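Long-range contact in CoA binding domain protein (Escherichia coli, PDB 3QA9), which is of unknown function but carries a CoA-binding domain with a Rossmann-like fold, a parallel sheet flanked by helices: residues Phe90-Ile95 with Ala114-Glu119. Numbering follows the deposited sequence.
Sequences FVVYAI and ARQAKE
Ile95 N donates to Val91 O at 2.9 Å, an ordinary helical bond between residues one turn apart, both with their side chains directed at 114-119. Across the gap the contact is van der Waals. Val91 CG1 meets Ala117 CB at 3.8 Å; with CG1 anti to the backbone N (chi1 161°), that branch projects into the groove between the helices. From one turn further on, the Ile95 chain reaches across with its terminal CD1, 4.0 Å from Gln116 O and also close to Ala117 CA. Gln116, solvent-exposed, lies at the margin of the contact. Its chain, trans at chi1 (-170°) and extended beyond CG, carries the amide over to Val92. Val92 CG2 sits obliquely over one face of the amide, 3.7 Å from Gln116 NE2 and nearly as close to OE1, a methyl against a polar group. The segments' axes pass 9.5 Å apart, only 10° from parallel, as expected for successive beta-alpha-beta crossovers of a Rossmann-like fold. Beneath helices 87-97 and 111-119, Ala94 rests on Val78 and Val102 of strands 77-80 and 101-104, while Ala117 packs on Ile124 of the edge strand 123-126.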
loop_
_atom_site.group_PDB
_atom_site.type_symbol
_atom_site.label_atom_id
_atom_site.label_comp_id
_atom_site.label_asym_id
_atom_site.label_seq_id
_atom_site.Cartn_x
_atom_site.Cartn_y
_atom_site.Cartn_z
ATOM N N PHE A 90 -5.549 -6.339 -8.466
ATOM C CA PHE A 90 -4.527 -5.357 -8.192
ATOM C C PHE A 90 -3.151 -5.969 -8.115
ATOM O O PHE A 90 -2.159 -5.321 -8.408
ATOM C CB PHE A 90 -4.907 -4.614 -6.928
ATOM C CG PHE A 90 -6.244 -3.979 -7.052
ATOM C CD1 PHE A 90 -7.352 -4.539 -6.444
ATOM C CD2 PHE A 90 -6.381 -2.785 -7.749
ATOM C CE1 PHE A 90 -8.609 -3.973 -6.607
ATOM C CE2 PHE A 90 -7.619 -2.205 -7.925
ATOM C CZ PHE A 90 -8.739 -2.778 -7.311
ATOM N N VAL A 91 -3.091 -7.234 -7.740
ATOM C CA VAL A 91 -1.816 -7.917 -7.703
ATOM C C VAL A 91 -1.295 -8.136 -9.118
ATOM O O VAL A 91 -0.125 -7.926 -9.394
ATOM C CB VAL A 91 -1.943 -9.258 -7.004
ATOM C CG1 VAL A 91 -0.759 -10.156 -7.364
ATOM C CG2 VAL A 91 -1.999 -9.017 -5.521
ATOM N N VAL A 92 -2.172 -8.560 -10.018
ATOM C CA VAL A 92 -1.767 -8.783 -11.406
ATOM C C VAL A 92 -1.246 -7.475 -11.972
ATOM O O VAL A 92 -0.240 -7.437 -12.685
ATOM C CB VAL A 92 -2.945 -9.270 -12.269
ATOM C CG1 VAL A 92 -2.553 -9.237 -13.745
ATOM C CG2 VAL A 92 -3.329 -10.677 -11.858
ATOM N N TYR A 93 -1.948 -6.397 -11.653
ATOM C CA TYR A 93 -1.539 -5.087 -12.100
ATOM C C TYR A 93 -0.234 -4.655 -11.491
ATOM O O TYR A 93 0.582 -4.026 -12.152
ATOM C CB TYR A 93 -2.632 -4.072 -11.793
ATOM C CG TYR A 93 -3.728 -4.196 -12.786
ATOM C CD1 TYR A 93 -3.417 -4.526 -14.089
ATOM C CD2 TYR A 93 -5.056 -3.996 -12.446
ATOM C CE1 TYR A 93 -4.371 -4.651 -15.041
ATOM C CE2 TYR A 93 -6.048 -4.112 -13.408
ATOM C CZ TYR A 93 -5.676 -4.448 -14.707
ATOM O OH TYR A 93 -6.570 -4.540 -15.728
ATOM N N ALA A 94 -0.037 -5.003 -10.227
ATOM C CA ALA A 94 1.194 -4.658 -9.535
ATOM C C ALA A 94 2.368 -5.364 -10.197
ATOM O O ALA A 94 3.472 -4.815 -10.292
ATOM C CB ALA A 94 1.109 -5.066 -8.069
ATOM N N ILE A 95 2.130 -6.589 -10.650
ATOM C CA ILE A 95 3.175 -7.368 -11.308
ATOM C C ILE A 95 3.514 -6.718 -12.641
ATOM O O ILE A 95 4.682 -6.498 -12.963
ATOM C CB ILE A 95 2.709 -8.815 -11.542
ATOM C CG1 ILE A 95 2.503 -9.510 -10.192
ATOM C CG2 ILE A 95 3.728 -9.572 -12.382
ATOM C CD1 ILE A 95 1.797 -10.860 -10.287
ATOM N N ALA A 114 -1.792 -13.389 -2.790
ATOM C CA ALA A 114 -0.455 -13.266 -2.210
ATOM C C ALA A 114 0.528 -14.215 -2.881
ATOM O O ALA A 114 1.647 -13.830 -3.227
ATOM C CB ALA A 114 -0.507 -13.547 -0.706
ATOM N N ARG A 115 0.108 -15.459 -3.070
ATOM C CA ARG A 115 0.967 -16.457 -3.697
ATOM C C ARG A 115 1.336 -16.053 -5.123
ATOM O O ARG A 115 2.483 -16.177 -5.539
ATOM C CB ARG A 115 0.272 -17.825 -3.663
ATOM C CG ARG A 115 1.032 -19.000 -4.316
ATOM C CD ARG A 115 2.420 -19.245 -3.705
ATOM N NE ARG A 115 2.413 -19.485 -2.262
ATOM C CZ ARG A 115 2.304 -20.679 -1.678
ATOM N NH1 ARG A 115 2.187 -21.779 -2.406
ATOM N NH2 ARG A 115 2.331 -20.769 -0.352
ATOM N N GLN A 116 0.372 -15.544 -5.869
ATOM C CA GLN A 116 0.654 -15.108 -7.227
ATOM C C GLN A 116 1.727 -14.018 -7.225
ATOM O O GLN A 116 2.662 -14.049 -8.011
ATOM C CB GLN A 116 -0.627 -14.603 -7.884
ATOM C CG GLN A 116 -0.469 -14.354 -9.350
ATOM C CD GLN A 116 -1.778 -13.978 -9.986
ATOM O OE1 GLN A 116 -2.726 -13.601 -9.299
ATOM N NE2 GLN A 116 -1.844 -14.073 -11.302
ATOM N N ALA A 117 1.600 -13.056 -6.328
ATOM C CA ALA A 117 2.605 -11.998 -6.236
ATOM C C ALA A 117 3.962 -12.582 -5.871
ATOM O O ALA A 117 4.973 -12.245 -6.481
ATOM C CB ALA A 117 2.209 -10.980 -5.200
ATOM N N LYS A 118 3.976 -13.460 -4.876
ATOM C CA LYS A 118 5.216 -14.083 -4.458
ATOM C C LYS A 118 5.899 -14.817 -5.585
ATOM O O LYS A 118 7.110 -14.726 -5.752
ATOM C CB LYS A 118 4.973 -15.043 -3.294
ATOM C CG LYS A 118 4.831 -14.305 -2.018
ATOM C CD LYS A 118 4.490 -15.206 -0.861
ATOM C CE LYS A 118 5.693 -15.538 -0.038
ATOM N NZ LYS A 118 5.271 -16.396 1.116
ATOM N N GLU A 119 5.113 -15.548 -6.356
ATOM C CA GLU A 119 5.652 -16.301 -7.474
ATOM C C GLU A 119 6.277 -15.387 -8.514
ATOM O O GLU A 119 7.241 -15.773 -9.175
ATOM C CB GLU A 119 4.556 -17.157 -8.120
ATOM C CG GLU A 119 4.107 -18.339 -7.264
ATOM C CD GLU A 119 5.210 -19.366 -7.058
ATOM O OE1 GLU A 119 5.823 -19.796 -8.058
ATOM O OE2 GLU A 119 5.463 -19.748 -5.897
#